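Local coordinates for general Secretion Pathway Protein (Vibrio vulnificus, PDB 4G54), which probably binds peptidoglycan through this periplasmic part of the EpsAB fusion protein, helping to fit the type II secretion system into the cell wall, at residues Q32-E35 with E36-K39; Q54-S58 with I59-Q63. All coordinates share one frame; numbering follows the deposited sequence.

Contact 1: residues Q32-E35 with E36-K39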
ATOM      1  N   GLN A  32      -1.469 -16.557  -3.637  1.00 22.87           N
ATOM      2  CA  GLN A  32      -2.527 -16.720  -2.658  1.00 21.71           C
ATOM      3  C   GLN A  32      -2.524 -15.556  -1.644  1.00 21.42           C
ATOM      4  O   GLN A  32      -3.585 -14.934  -1.330  1.00 21.91           O
ATOM      5  CB  GLN A  32      -2.304 -18.050  -1.885  1.00 23.97           C
ATOM      6  CG  GLN A  32      -3.437 -18.434  -1.115  1.00 33.93           C
ATOM      7  CD  GLN A  32      -3.234 -19.781  -0.530  1.00 38.85           C
ATOM      8  OE1 GLN A  32      -2.183 -20.451  -0.772  1.00 36.87           O
ATOM      9  NE2 GLN A  32      -4.228 -20.217   0.252  1.00 39.13           N
ATOM     10  N   GLY A  33      -1.324 -15.237  -1.138  1.00 20.62           N
ATOM     11  CA  GLY A  33      -1.202 -14.075  -0.226  1.00 19.14           C
ATOM     12  C   GLY A  33      -1.615 -12.779  -0.830  1.00 18.53           C
ATOM     13  O   GLY A  33      -2.228 -11.947  -0.158  1.00 18.79           O
ATOM     14  N   LEU A  34      -1.236 -12.568  -2.077  1.00 18.34           N
ATOM     15  CA  LEU A  34      -1.573 -11.260  -2.729  1.00 16.47           C
ATOM     16  C   LEU A  34      -3.061 -11.190  -3.046  1.00 17.75           C
ATOM     17  O   LEU A  34      -3.658 -10.098  -2.919  1.00 17.90           O
ATOM     18  CB  LEU A  34      -0.804 -11.037  -4.011  1.00 18.01           C
ATOM     19  CG  LEU A  34       0.657 -10.772  -3.787  1.00 19.11           C
ATOM     20  CD1 LEU A  34       1.283 -10.780  -5.163  1.00 20.55           C
ATOM     21  CD2 LEU A  34       0.889  -9.370  -3.087  1.00 21.91           C
ATOM     22  N   GLU A  35      -3.681 -12.344  -3.346  1.00 17.31           N
ATOM     23  CA  GLU A  35      -5.145 -12.327  -3.511  1.00 19.11           C
ATOM     24  C   GLU A  35      -5.780 -11.811  -2.204  1.00 19.44           C
ATOM     25  O   GLU A  35      -6.723 -10.988  -2.240  1.00 20.07           O
ATOM     26  CB  GLU A  35      -5.692 -13.726  -3.939  1.00 20.39           C
ATOM     27  CG  GLU A  35      -7.135 -13.659  -4.256  1.00 25.08           C
ATOM     28  CD  GLU A  35      -7.703 -15.030  -4.590  1.00 35.76           C
ATOM     29  OE1 GLU A  35      -6.994 -16.040  -4.393  1.00 41.53           O
ATOM     30  OE2 GLU A  35      -8.873 -15.064  -5.021  1.00 44.20           O
ATOM     31  N   GLU A  36      -5.314 -12.248  -1.041  1.00 19.10           N
ATOM     32  CA  GLU A  36      -5.849 -11.776   0.217  1.00 19.76           C
ATOM     33  C   GLU A  36      -5.542 -10.271   0.431  1.00 18.25           C
ATOM     34  O   GLU A  36      -6.382  -9.523   0.949  1.00 18.63           O
ATOM     35  CB  GLU A  36      -5.250 -12.641   1.365  1.00 21.59           C
ATOM     36  CG  GLU A  36      -6.051 -12.528   2.723  1.00 24.72           C
ATOM     37  CD  GLU A  36      -7.428 -13.153   2.660  1.00 26.20           C
ATOM     38  OE1 GLU A  36      -7.764 -13.883   1.655  1.00 25.70           O
ATOM     39  OE2 GLU A  36      -8.144 -12.952   3.678  1.00 26.60           O
ATOM     40  N   LEU A  37      -4.297  -9.892   0.131  1.00 17.04           N
ATOM     41  CA  LEU A  37      -3.934  -8.473   0.356  1.00 15.93           C
ATOM     42  C   LEU A  37      -4.776  -7.550  -0.502  1.00 17.48           C
ATOM     43  O   LEU A  37      -5.229  -6.501  -0.032  1.00 17.91           O
ATOM     44  CB  LEU A  37      -2.416  -8.340   0.101  1.00 17.79           C
ATOM     45  CG  LEU A  37      -1.840  -6.958   0.385  1.00 18.44           C
ATOM     46  CD1 LEU A  37      -2.093  -6.657   1.821  1.00 18.60           C
ATOM     47  CD2 LEU A  37      -0.304  -6.996   0.102  1.00 18.29           C
ATOM     48  N   TYR A  38      -5.090  -7.963  -1.735  1.00 17.39           N
ATOM     49  CA  TYR A  38      -5.974  -7.114  -2.545  1.00 17.73           C
ATOM     50  C   TYR A  38      -7.382  -7.019  -1.927  1.00 17.47           C
ATOM     51  O   TYR A  38      -8.036  -5.969  -2.046  1.00 18.89           O
ATOM     52  CB  TYR A  38      -6.157  -7.679  -3.938  1.00 17.08           C
ATOM     53  CG  TYR A  38      -5.110  -7.230  -4.952  1.00 15.41           C
ATOM     54  CD1 TYR A  38      -4.106  -8.077  -5.363  1.00 18.11           C
ATOM     55  CD2 TYR A  38      -5.119  -5.907  -5.492  1.00 19.46           C
ATOM     56  CE1 TYR A  38      -3.158  -7.629  -6.417  1.00 19.49           C
ATOM     57  CE2 TYR A  38      -4.207  -5.472  -6.387  1.00 19.36           C
ATOM     58  CZ  TYR A  38      -3.264  -6.331  -6.885  1.00 21.52           C
ATOM     59  OH  TYR A  38      -2.363  -5.879  -7.817  1.00 23.19           O
ATOM     60  N   LYS A  39      -7.849  -8.052  -1.257  1.00 19.48           N
ATOM     61  CA  LYS A  39      -9.193  -7.933  -0.676  1.00 20.58           C
ATOM     62  C   LYS A  39      -9.229  -6.797   0.397  1.00 20.62           C
ATOM     63  O   LYS A  39     -10.261  -6.146   0.604  1.00 21.78           O
ATOM     64  CB  LYS A  39      -9.569  -9.209   0.023  1.00 19.87           C
ATOM     65  CG  LYS A  39      -9.700 -10.393  -0.850  1.00 24.91           C
ATOM     66  CD  LYS A  39     -10.278 -11.611  -0.011  1.00 29.48           C
ATOM     67  CE  LYS A  39      -9.933 -12.886  -0.720  1.00 30.79           C
ATOM     68  NZ  LYS A  39     -10.332 -14.073   0.097  1.00 39.14           N
TER
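Glu-36 gives its backbone N-H to Gln-32 O at 3.2 Å. With CG anti to the backbone N (chi1 -163°) and the chain bent at the next bond, its carboxylate folds round to Lys-39. Both oxygens of this buried acid have a partner, OE1 the Lys-39 ammonium and OE2 the Tyr-226 hydroxyl, which probably offsets the cost of burying its charge. Leu-37 N follows, bonded to Gly-33 O at 2.9 Å. The Leu-37 side chain crosses that of Leu-34 obliquely, CD2 to CD2 at 4.2 Å, and both leucines rest on Leu-80 and Leu-129 of the neighbouring strands, where branched apolar chains fill the interface. Tyr-38 N reaches Leu-34 O at 2.8 Å in the straightest of the four bonds (163° at the hydrogen). Its CD1 comes within 3.2 Å of that same oxygen, and the flat ring fits between the helix and Phe-60. Lys-39 N makes a longer bond to Glu-35 O, 3.3 Å. The lysine chain is long enough to lie past this oxygen with CG and still place NZ 3.0 Å from Glu-36 OE1, a salt bridge on the syn side of the carboxylate, though 32° out of its plane. Four successive i+4 to i (N-H to O) bonds mark an alpha-helix, packed by its leucines and tyrosine on an antiparallel sheet, with an i, i+3 Glu-Lys salt bridge on another side.

Contact 2: residues Q54-S58 with I59-Q63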
ATOM      1  N   GLN A  54       6.122  -7.042 -13.628  1.00 24.30           N
ATOM      2  CA  GLN A  54       5.934  -5.777 -14.315  1.00 24.35           C
ATOM      3  C   GLN A  54       5.858  -6.061 -15.796  1.00 24.10           C
ATOM      4  O   GLN A  54       6.549  -7.005 -16.261  1.00 28.27           O
ATOM      5  CB  GLN A  54       7.154  -4.876 -14.179  1.00 22.71           C
ATOM      6  CG  GLN A  54       7.502  -4.534 -12.743  1.00 26.95           C
ATOM      7  CD  GLN A  54       6.372  -3.919 -11.942  1.00 35.39           C
ATOM      8  OE1 GLN A  54       5.862  -2.845 -12.263  1.00 40.00           O
ATOM      9  NE2 GLN A  54       6.084  -4.544 -10.806  1.00 42.96           N
ATOM     10  N   PRO A  55       5.096  -5.283 -16.541  1.00 23.86           N
ATOM     11  CA  PRO A  55       4.322  -4.109 -16.123  1.00 23.54           C
ATOM     12  C   PRO A  55       3.042  -4.424 -15.346  1.00 24.18           C
ATOM     13  O   PRO A  55       2.495  -5.543 -15.463  1.00 24.37           O
ATOM     14  CB  PRO A  55       3.937  -3.414 -17.457  1.00 23.45           C
ATOM     15  CG  PRO A  55       4.030  -4.480 -18.451  1.00 26.68           C
ATOM     16  CD  PRO A  55       5.142  -5.406 -18.015  1.00 25.84           C
ATOM     17  N   SER A  56       2.609  -3.422 -14.585  1.00 23.16           N
ATOM     18  CA  SER A  56       1.333  -3.485 -13.878  1.00 23.54           C
ATOM     19  C   SER A  56       0.198  -3.711 -14.870  1.00 23.57           C
ATOM     20  O   SER A  56       0.202  -3.254 -15.971  1.00 25.18           O
ATOM     21  CB  SER A  56       1.092  -2.130 -13.170  1.00 25.35           C
ATOM     22  OG  SER A  56       2.230  -1.725 -12.389  1.00 29.58           O
ATOM     23  N   THR A  57      -0.827  -4.379 -14.356  1.00 24.75           N
ATOM     24  CA  THR A  57      -2.024  -4.681 -15.070  1.00 23.56           C
ATOM     25  C   THR A  57      -3.203  -3.832 -14.566  1.00 22.48           C
ATOM     26  O   THR A  57      -4.330  -3.879 -15.157  1.00 23.67           O
ATOM     27  CB  THR A  57      -2.407  -6.226 -14.820  1.00 26.47           C
ATOM     28  OG1 THR A  57      -2.147  -6.601 -13.427  1.00 29.82           O
ATOM     29  CG2 THR A  57      -1.454  -7.026 -15.762  1.00 31.22           C
ATOM     30  N   SER A  58      -2.960  -3.043 -13.508  1.00 19.69           N
ATOM     31  CA  SER A  58      -4.003  -2.133 -12.968  1.00 17.27           C
ATOM     32  C   SER A  58      -3.216  -0.922 -12.419  1.00 18.93           C
ATOM     33  O   SER A  58      -1.968  -0.879 -12.613  1.00 18.43           O
ATOM     34  CB  SER A  58      -4.766  -2.805 -11.804  1.00 18.40           C
ATOM     35  OG  SER A  58      -3.965  -2.848 -10.611  1.00 20.17           O
ATOM     36  N   ILE A  59      -3.893   0.014 -11.745  1.00 18.68           N
ATOM     37  CA  ILE A  59      -3.152   1.159 -11.171  1.00 18.26           C
ATOM     38  C   ILE A  59      -2.287   0.734  -9.977  1.00 17.93           C
ATOM     39  O   ILE A  59      -1.448   1.489  -9.551  1.00 17.94           O
ATOM     40  CB  ILE A  59      -4.043   2.319 -10.773  1.00 19.41           C
ATOM     41  CG1 ILE A  59      -5.035   1.847  -9.691  1.00 23.24           C
ATOM     42  CG2 ILE A  59      -4.785   2.753 -12.106  1.00 21.49           C
ATOM     43  CD1 ILE A  59      -5.576   2.966  -8.752  1.00 33.05           C
ATOM     44  N   PHE A  60      -2.424  -0.505  -9.495  1.00 17.26           N
ATOM     45  CA  PHE A  60      -1.620  -0.927  -8.364  1.00 17.77           C
ATOM     46  C   PHE A  60      -0.209  -1.245  -8.759  1.00 18.41           C
ATOM     47  O   PHE A  60       0.062  -1.828  -9.870  1.00 20.84           O
ATOM     48  CB  PHE A  60      -2.236  -2.126  -7.608  1.00 16.19           C
ATOM     49  CG  PHE A  60      -3.249  -1.773  -6.569  1.00 17.00           C
ATOM     50  CD1 PHE A  60      -4.475  -1.311  -6.953  1.00 19.93           C
ATOM     51  CD2 PHE A  60      -2.950  -1.883  -5.187  1.00 18.21           C
ATOM     52  CE1 PHE A  60      -5.429  -0.937  -6.018  1.00 23.28           C
ATOM     53  CE2 PHE A  60      -3.898  -1.569  -4.248  1.00 19.22           C
ATOM     54  CZ  PHE A  60      -5.111  -1.048  -4.610  1.00 20.81           C
ATOM     55  N   GLN A  61       0.742  -0.905  -7.893  1.00 15.84           N
ATOM     56  CA  GLN A  61       2.147  -1.358  -7.998  1.00 18.46           C
ATOM     57  C   GLN A  61       2.300  -2.541  -7.060  1.00 18.94           C
ATOM     58  O   GLN A  61       1.706  -2.568  -5.977  1.00 18.81           O
ATOM     59  CB  GLN A  61       3.059  -0.270  -7.443  1.00 19.98           C
ATOM     60  CG  GLN A  61       4.435  -0.141  -7.935  1.00 32.30           C
ATOM     61  CD  GLN A  61       4.479   0.245  -9.400  1.00 37.15           C
ATOM     62  OE1 GLN A  61       4.432   1.455  -9.837  1.00 39.26           O
ATOM     63  NE2 GLN A  61       4.654  -0.759 -10.171  1.00 40.08           N
ATOM     64  N   CYS A  62       3.149  -3.497  -7.453  1.00 19.77           N
ATOM     65  CA  CYS A  62       3.457  -4.679  -6.628  1.00 19.36           C
ATOM     66  C   CYS A  62       4.963  -4.774  -6.629  1.00 20.77           C
ATOM     67  O   CYS A  62       5.579  -4.674  -7.699  1.00 22.60           O
ATOM     68  CB  CYS A  62       2.832  -5.932  -7.262  1.00 20.15           C
ATOM     69  SG  CYS A  62       2.994  -7.353  -6.056  1.00 24.58           S
ATOM     70  N   GLN A  63       5.579  -4.834  -5.425  1.00 20.39           N
ATOM     71  CA  GLN A  63       7.064  -4.872  -5.362  1.00 20.38           C
ATOM     72  C   GLN A  63       7.486  -5.805  -4.235  1.00 19.94           C
ATOM     73  O   GLN A  63       6.949  -5.682  -3.106  1.00 21.65           O
ATOM     74  CB  GLN A  63       7.559  -3.391  -5.109  1.00 21.27           C
ATOM     75  CG  GLN A  63       9.003  -3.110  -5.113  1.00 27.06           C
ATOM     76  CD  GLN A  63       9.260  -1.627  -4.662  1.00 28.64           C
ATOM     77  OE1 GLN A  63       8.857  -1.251  -3.575  1.00 30.53           O
ATOM     78  NE2 GLN A  63       9.958  -0.836  -5.479  1.00 27.87           N
TER
HETATM   79  O   HOH W   1       3.299  -3.655 -10.492  1.00 23.53           O
HETATM   80  O   HOH W   2       7.018  -6.512  -9.201  1.00 41.32           O
HETATM   81  O   HOH W   3      -0.826  -3.888 -11.363  1.00 20.68           O
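The backbone doubles back between Ser-58 and Ile-59, so that 54-58 and 59-62 run in directions 140° apart, with the CA atoms of Ser-56 and Gln-61 6.3 Å from each other. At the bend Ser-58 OG accepts the N-H of Phe-60 at 3.0 Å, nearly straight (162°). A chi1 of 74° swings the hydroxyl back over its own main chain, within reach of the N-H two residues on, and OG also lies near the plane of the Phe-60 ring, at its edge. This is an ST turn, and serine suits it because its short side-chain oxygen stands in for a backbone carbonyl. Farther along, water joins the two arms. One molecule accepts from Ser-58 N and donates to Phe-60 O at 2.7 Å. A second accepts a bond from Cys-62 N, pairs with Ser-56 OG at 2.9 Å and takes weak bonds from Gln-54 NE2 and Gln-61 NE2. A third accepts from Gln-54 NE2 and donates to Cys-62 O. The two glutamine chains cross at about a right angle; a long amide lets Gln-54 span the gap to the strand. Ser-56 OG is bonded as well to Arg-135, which also holds Ile-59 O. The ST turn thus leads into an outermost strand of the antiparallel sheet, and the Cys-52 to Cys-62 disulfide pins the preceding loop to that strand.

In the fold
Contact 1 and contact 2 follow one another along the chain, their centres about 14 Å apart and each about 12 Å from the centre of the chain, within the peptidase C39-like region. They meet directly through two van der Waals contacts: Tyr-38 OH lies 3.8 Å from Phe-60 CB, and Leu-34 CD1 lies 3.9 Å from Cys-62 SG. Helix 30-40 therefore packs against the start of strand 60-66, with strand 125-131 serving both: Leu-129 touches Leu-34, Leu-37 and Tyr-38 of contact 1 as well as Cys-62 of contact 2. The ring of Phe-60 is shared further, meeting Trp-41 edge-to-face just beyond the helix, so one aromatic cluster joins helix and edge strand.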